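Local coordinates for protein D-alanine--D-alanine ligase (Coxiella burnetii, PDB 3TQT) that joins two D-alanine molecules into D-alanyl-D-alanine at the expense of ATP, a dipeptide used in building the bacterial cell wall, at residues A[76-81]-A[117-122]; A[50-55]-A[85-90]. All coordinates share one frame; numbering follows the deposited sequence.

Overall arrangement
Both contacts lie in the N-terminal domain, with centres about 12 Å apart, and both reach the second subunit. Contact 2 spans strand 74-78, joining strands 50-53 and 87-89 on its two flanks; contact 1 joins the end of that middle strand to helix 115-122. The two are stitched together by probable backbone hydrogen bonds, A79 N to P86 O at 2.6 Å and T77 N to Q88 O at 2.8 Å. Side chains continue the link: W87 touches I76 and I78, while W50 touches L119. Both contacts lie away from the predicted nucleotide-binding region and the predicted metal ligands D303, E316 and N318.

Contact 1: residues A[76-81]-A[117-122]; sequences ITIAFG and QGLLEL
L119 pushes its CD1 methyl into the notch formed by I78 and F80, the main bump-in-hollow fit between strand end and helix. I78 meets it tip to tip: its CD1 lies 3.3 Å from L119 CD1, closer than carbons usually pack, and 4.1 Å from L119 CD2, so that the isoleucine end addresses both prongs of the leucine fork. That reach depends on I78 CG1 being tucked between the backbone N and the carbonyl carbon (chi1 61°), with CD1 then extended toward the helix. F80 forms the other wall. Its CE1 stands 4.2 Å from L119 CD1, the leucine running across the phenylalanine almost square, and I78 CG1 lies 4.1 Å above one face of the F80 ring, displaced toward the rim. About one helical turn on from L119, L122 brings its CB up to the ring edge, near the ring plane, 4.3 Å from F80 CE1. Strand 74-78 belongs to the mixed sheet of the Rossmann-like N-terminal domain, and helix 115-122 packs beside its end where the chain leaves the strand. Beside the F80 ring edge, and in the ring plane, sits a water that accepts a hydrogen bond from G81 N at 2.7 Å and lies 2.6 Å from L122 O. The second subunit covers the same residues: F80 stacks on W50 of that subunit, I78 packs on its I78, and L119 touches its L122. On the neighbouring strand position T77 OG1 hydrogen-bonds I78 O of the second subunit, and the same bond is returned from T77 OG1 of the partner to I78 O.

Contact 2: residues A[50-55]-A[85-90]; sequences WYLIDQ and KPWQSL
The indole N-H of W87, atom NE1, is hydrogen-bonded to S8 OG on strand 5-12, four strands away in the sheet, while the carbon parts of the ring meet L52 and W50. L52 lies athwart the indole and brings its CD1 to 3.6 Å from W87 CD1 and 3.9 Å from W87 CB, at the root of the ring. The L52 fork gets there because its CG lies opposite the backbone N (chi1 -173°). At the far end of the indole, W50 CZ3 lies 3.7 Å from W87 CZ3. The six-membered rings of the two tryptophans are inclined at 52°, with centroids 5.8 Å apart. In the mixed sheet of the N-terminal domain, strands 50-53 and 87-89 are next-but-one neighbours that pair with strand 74-78 between them, so these side chains meet over the intervening strand, where I76 touches all three. P86 CG sits 3.7 Å above the centre of one W87 ring face, covering that face from the preceding residue. Strands farther out on both flanks add to the packing: W50 rests on I42 and I44 of strand 37-44, and Y97 of strand 96-97 touches both L52 and W87.

Contact 1: residues A[76-81]-A[117-122]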
loop_
_atom_site.group_PDB
_atom_site.type_symbol
_atom_site.label_atom_id
_atom_site.label_comp_id
_atom_site.label_asym_id
_atom_site.label_seq_id
_atom_site.Cartn_x
_atom_site.Cartn_y
_atom_site.Cartn_z
ATOM N N ILE A 76 2.227 -25.259 -2.785
ATOM C CA ILE A 76 3.184 -24.524 -3.587
ATOM C C ILE A 76 3.847 -23.436 -2.780
ATOM O O ILE A 76 3.347 -23.002 -1.736
ATOM C CB ILE A 76 2.536 -23.866 -4.812
ATOM C CG1 ILE A 76 1.323 -23.022 -4.388
ATOM C CG2 ILE A 76 2.181 -24.916 -5.870
ATOM C CD1 ILE A 76 0.999 -21.895 -5.377
ATOM N N THR A 77 4.998 -23.008 -3.266
ATOM C CA THR A 77 5.534 -21.744 -2.831
ATOM C C THR A 77 5.798 -20.925 -4.083
ATOM O O THR A 77 5.270 -21.233 -5.142
ATOM C CB THR A 77 6.775 -21.902 -1.963
ATOM O OG1 THR A 77 7.179 -20.607 -1.504
ATOM C CG2 THR A 77 7.908 -22.568 -2.740
ATOM N N ILE A 78 6.583 -19.869 -3.967
ATOM C CA ILE A 78 6.782 -19.000 -5.106
ATOM C C ILE A 78 8.232 -19.053 -5.555
ATOM O O ILE A 78 9.116 -19.429 -4.799
ATOM C CB ILE A 78 6.339 -17.542 -4.817
ATOM C CG1 ILE A 78 7.142 -16.957 -3.667
ATOM C CG2 ILE A 78 4.849 -17.485 -4.513
ATOM C CD1 ILE A 78 6.700 -15.575 -3.277
ATOM N N ALA A 79 8.466 -18.684 -6.798
ATOM C CA ALA A 79 9.808 -18.673 -7.332
ATOM C C ALA A 79 10.179 -17.239 -7.674
ATOM O O ALA A 79 9.827 -16.742 -8.737
ATOM C CB ALA A 79 9.874 -19.552 -8.559
ATOM N N PHE A 80 10.872 -16.563 -6.765
ATOM C CA PHE A 80 11.290 -15.192 -7.033
ATOM C C PHE A 80 12.161 -15.114 -8.269
ATOM O O PHE A 80 12.974 -16.001 -8.523
ATOM C CB PHE A 80 12.032 -14.602 -5.839
ATOM C CG PHE A 80 11.141 -14.276 -4.686
ATOM C CD1 PHE A 80 10.189 -13.283 -4.798
ATOM C CD2 PHE A 80 11.236 -14.979 -3.501
ATOM C CE1 PHE A 80 9.354 -12.985 -3.742
ATOM C CE2 PHE A 80 10.405 -14.684 -2.439
ATOM C CZ PHE A 80 9.464 -13.684 -2.561
ATOM N N GLY A 81 11.983 -14.055 -9.041
ATOM C CA GLY A 81 12.827 -13.822 -10.197
ATOM C C GLY A 81 12.299 -14.520 -11.431
ATOM O O GLY A 81 12.521 -14.059 -12.547
ATOM N N GLN A 117 -1.098 -7.856 -3.348
ATOM C CA GLN A 117 -0.602 -7.019 -4.440
ATOM C C GLN A 117 0.907 -6.816 -4.321
ATOM O O GLN A 117 1.621 -6.822 -5.318
ATOM C CB GLN A 117 -1.300 -5.655 -4.416
ATOM C CG GLN A 117 -2.786 -5.710 -4.822
ATOM C CD GLN A 117 -3.691 -6.301 -3.730
ATOM O OE1 GLN A 117 -3.348 -6.289 -2.551
ATOM N NE2 GLN A 117 -4.852 -6.798 -4.129
ATOM N N GLY A 118 1.391 -6.623 -3.099
ATOM C CA GLY A 118 2.817 -6.406 -2.873
ATOM C C GLY A 118 3.662 -7.606 -3.263
ATOM O O GLY A 118 4.732 -7.462 -3.872
ATOM N N LEU A 119 3.182 -8.798 -2.920
ATOM C CA LEU A 119 3.861 -10.030 -3.303
ATOM C C LEU A 119 3.885 -10.142 -4.816
ATOM O O LEU A 119 4.905 -10.499 -5.418
ATOM C CB LEU A 119 3.162 -11.249 -2.695
ATOM C CG LEU A 119 3.709 -12.590 -3.185
ATOM C CD1 LEU A 119 5.232 -12.589 -3.115
ATOM C CD2 LEU A 119 3.108 -13.739 -2.365
ATOM N N LEU A 120 2.762 -9.808 -5.437
ATOM C CA LEU A 120 2.646 -9.915 -6.882
ATOM C C LEU A 120 3.554 -8.914 -7.579
ATOM O O LEU A 120 4.105 -9.216 -8.640
ATOM C CB LEU A 120 1.190 -9.753 -7.333
ATOM C CG LEU A 120 0.236 -10.843 -6.828
ATOM C CD1 LEU A 120 -1.175 -10.518 -7.241
ATOM C CD2 LEU A 120 0.654 -12.217 -7.360
ATOM N N GLU A 121 3.720 -7.729 -6.990
ATOM C CA GLU A 121 4.689 -6.768 -7.507
ATOM C C GLU A 121 6.102 -7.327 -7.397
ATOM O O GLU A 121 6.906 -7.180 -8.312
ATOM C CB GLU A 121 4.623 -5.437 -6.760
ATOM C CG GLU A 121 3.333 -4.682 -6.956
ATOM C CD GLU A 121 3.245 -3.999 -8.298
ATOM O OE1 GLU A 121 4.251 -3.991 -9.040
ATOM O OE2 GLU A 121 2.159 -3.468 -8.607
ATOM N N LEU A 122 6.410 -7.966 -6.276
ATOM C CA LEU A 122 7.752 -8.510 -6.078
ATOM C C LEU A 122 8.033 -9.631 -7.077
ATOM O O LEU A 122 9.184 -9.875 -7.439
ATOM C CB LEU A 122 7.908 -9.048 -4.661
ATOM C CG LEU A 122 7.975 -7.985 -3.574
ATOM C CD1 LEU A 122 7.828 -8.654 -2.221
ATOM C CD2 LEU A 122 9.308 -7.256 -3.678
HETATM O O HOH W 1 10.786 -11.775 -8.277
#

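Contact 2: residues A[50-55]-A[85-90]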
loop_
_atom_site.group_PDB
_atom_site.type_symbol
_atom_site.label_atom_id
_atom_site.label_comp_id
_atom_site.label_asym_id
_atom_site.label_seq_id
_atom_site.Cartn_x
_atom_site.Cartn_y
_atom_site.Cartn_z
ATOM N N TRP A 50 -0.325 -22.016 0.832
ATOM C CA TRP A 50 -0.773 -21.893 -0.550
ATOM C C TRP A 50 -0.825 -23.230 -1.262
ATOM O O TRP A 50 0.076 -24.060 -1.131
ATOM C CB TRP A 50 0.162 -20.982 -1.347
ATOM C CG TRP A 50 0.100 -19.545 -0.985
ATOM C CD1 TRP A 50 -0.057 -19.013 0.254
ATOM C CD2 TRP A 50 0.196 -18.436 -1.894
ATOM N NE1 TRP A 50 -0.054 -17.639 0.180
ATOM C CE2 TRP A 50 0.095 -17.263 -1.126
ATOM C CE3 TRP A 50 0.359 -18.332 -3.278
ATOM C CZ2 TRP A 50 0.142 -15.985 -1.700
ATOM C CZ3 TRP A 50 0.412 -17.068 -3.848
ATOM C CH2 TRP A 50 0.302 -15.911 -3.059
ATOM N N TYR A 51 -1.875 -23.412 -2.051
ATOM C CA TYR A 51 -2.048 -24.621 -2.824
ATOM C C TYR A 51 -2.436 -24.230 -4.235
ATOM O O TYR A 51 -3.126 -23.242 -4.446
ATOM C CB TYR A 51 -3.129 -25.504 -2.221
ATOM C CG TYR A 51 -2.905 -25.888 -0.770
ATOM C CD1 TYR A 51 -2.228 -27.053 -0.436
ATOM C CD2 TYR A 51 -3.379 -25.089 0.263
ATOM C CE1 TYR A 51 -2.025 -27.415 0.877
ATOM C CE2 TYR A 51 -3.187 -25.451 1.591
ATOM C CZ TYR A 51 -2.510 -26.614 1.887
ATOM O OH TYR A 51 -2.299 -26.976 3.195
ATOM N N LEU A 52 -1.980 -25.002 -5.211
ATOM C CA LEU A 52 -2.389 -24.752 -6.574
ATOM C C LEU A 52 -3.299 -25.853 -7.085
ATOM O O LEU A 52 -2.995 -27.035 -6.947
ATOM C CB LEU A 52 -1.172 -24.627 -7.485
ATOM C CG LEU A 52 -1.451 -24.205 -8.924
ATOM C CD1 LEU A 52 -0.270 -23.364 -9.433
ATOM C CD2 LEU A 52 -1.674 -25.398 -9.813
ATOM N N ILE A 53 -4.409 -25.452 -7.688
ATOM C CA ILE A 53 -5.330 -26.380 -8.330
ATOM C C ILE A 53 -5.294 -26.112 -9.830
ATOM O O ILE A 53 -5.691 -25.043 -10.278
ATOM C CB ILE A 53 -6.755 -26.148 -7.793
ATOM C CG1 ILE A 53 -6.779 -26.372 -6.282
ATOM C CG2 ILE A 53 -7.760 -27.038 -8.498
ATOM C CD1 ILE A 53 -7.915 -25.639 -5.559
ATOM N N ASP A 54 -4.819 -27.067 -10.622
ATOM C CA ASP A 54 -4.646 -26.775 -12.046
ATOM C C ASP A 54 -5.729 -27.399 -12.908
ATOM O O ASP A 54 -5.655 -27.377 -14.140
ATOM C CB ASP A 54 -3.246 -27.156 -12.537
ATOM C CG ASP A 54 -3.064 -28.643 -12.687
ATOM O OD1 ASP A 54 -3.877 -29.404 -12.120
ATOM O OD2 ASP A 54 -2.100 -29.050 -13.372
ATOM N N GLN A 55 -6.726 -27.976 -12.247
ATOM C CA GLN A 55 -7.933 -28.429 -12.921
ATOM C C GLN A 55 -9.096 -27.592 -12.431
ATOM O O GLN A 55 -9.704 -27.902 -11.408
ATOM C CB GLN A 55 -8.215 -29.896 -12.626
ATOM C CG GLN A 55 -7.163 -30.847 -13.131
ATOM C CD GLN A 55 -7.579 -32.296 -12.942
ATOM O OE1 GLN A 55 -8.656 -32.705 -13.378
ATOM N NE2 GLN A 55 -6.731 -33.074 -12.282
ATOM N N LYS A 85 7.047 -18.323 -14.559
ATOM C CA LYS A 85 6.508 -19.421 -13.765
ATOM C C LYS A 85 6.744 -19.155 -12.283
ATOM O O LYS A 85 7.690 -19.663 -11.695
ATOM C CB LYS A 85 7.156 -20.743 -14.166
ATOM C CG LYS A 85 6.988 -21.099 -15.635
ATOM C CD LYS A 85 7.281 -22.579 -15.863
ATOM C CE LYS A 85 7.130 -22.963 -17.325
ATOM N NZ LYS A 85 8.365 -23.609 -17.856
ATOM N N PRO A 86 5.866 -18.351 -11.677
ATOM C CA PRO A 86 6.053 -17.874 -10.308
ATOM C C PRO A 86 5.720 -18.908 -9.241
ATOM O O PRO A 86 6.182 -18.750 -8.114
ATOM C CB PRO A 86 5.074 -16.706 -10.224
ATOM C CG PRO A 86 3.986 -17.071 -11.172
ATOM C CD PRO A 86 4.668 -17.771 -12.309
ATOM N N TRP A 87 4.934 -19.930 -9.582
ATOM C CA TRP A 87 4.485 -20.908 -8.599
ATOM C C TRP A 87 5.341 -22.147 -8.688
ATOM O O TRP A 87 5.588 -22.664 -9.786
ATOM C CB TRP A 87 3.035 -21.319 -8.850
ATOM C CG TRP A 87 2.114 -20.206 -9.194
ATOM C CD1 TRP A 87 1.196 -20.191 -10.204
ATOM C CD2 TRP A 87 2.007 -18.938 -8.530
ATOM N NE1 TRP A 87 0.509 -18.991 -10.198
ATOM C CE2 TRP A 87 0.996 -18.205 -9.188
ATOM C CE3 TRP A 87 2.674 -18.347 -7.450
ATOM C CZ2 TRP A 87 0.639 -16.919 -8.802
ATOM C CZ3 TRP A 87 2.299 -17.072 -7.055
ATOM C CH2 TRP A 87 1.297 -16.371 -7.732
ATOM N N GLN A 88 5.779 -22.640 -7.541
ATOM C CA GLN A 88 6.663 -23.799 -7.526
ATOM C C GLN A 88 6.121 -24.841 -6.584
ATOM O O GLN A 88 5.856 -24.548 -5.431
ATOM C CB GLN A 88 8.063 -23.398 -7.073
ATOM C CG GLN A 88 9.053 -24.548 -7.067
ATOM C CD GLN A 88 10.465 -24.076 -6.829
ATOM O OE1 GLN A 88 10.897 -23.066 -7.388
ATOM N NE2 GLN A 88 11.193 -24.794 -5.983
ATOM N N SER A 89 5.965 -26.064 -7.073
ATOM C CA SER A 89 5.424 -27.136 -6.247
ATOM C C SER A 89 6.405 -27.504 -5.138
ATOM O O SER A 89 7.617 -27.435 -5.328
ATOM C CB SER A 89 5.118 -28.362 -7.109
ATOM O OG SER A 89 6.265 -28.769 -7.830
ATOM N N LEU A 90 5.875 -27.899 -3.983
ATOM C CA LEU A 90 6.703 -28.233 -2.821
ATOM C C LEU A 90 7.131 -29.705 -2.756
ATOM O O LEU A 90 6.397 -30.603 -3.166
ATOM C CB LEU A 90 5.992 -27.826 -1.527
ATOM C CG LEU A 90 6.016 -26.320 -1.274
ATOM C CD1 LEU A 90 5.292 -25.975 0.012
ATOM C CD2 LEU A 90 7.455 -25.839 -1.215
#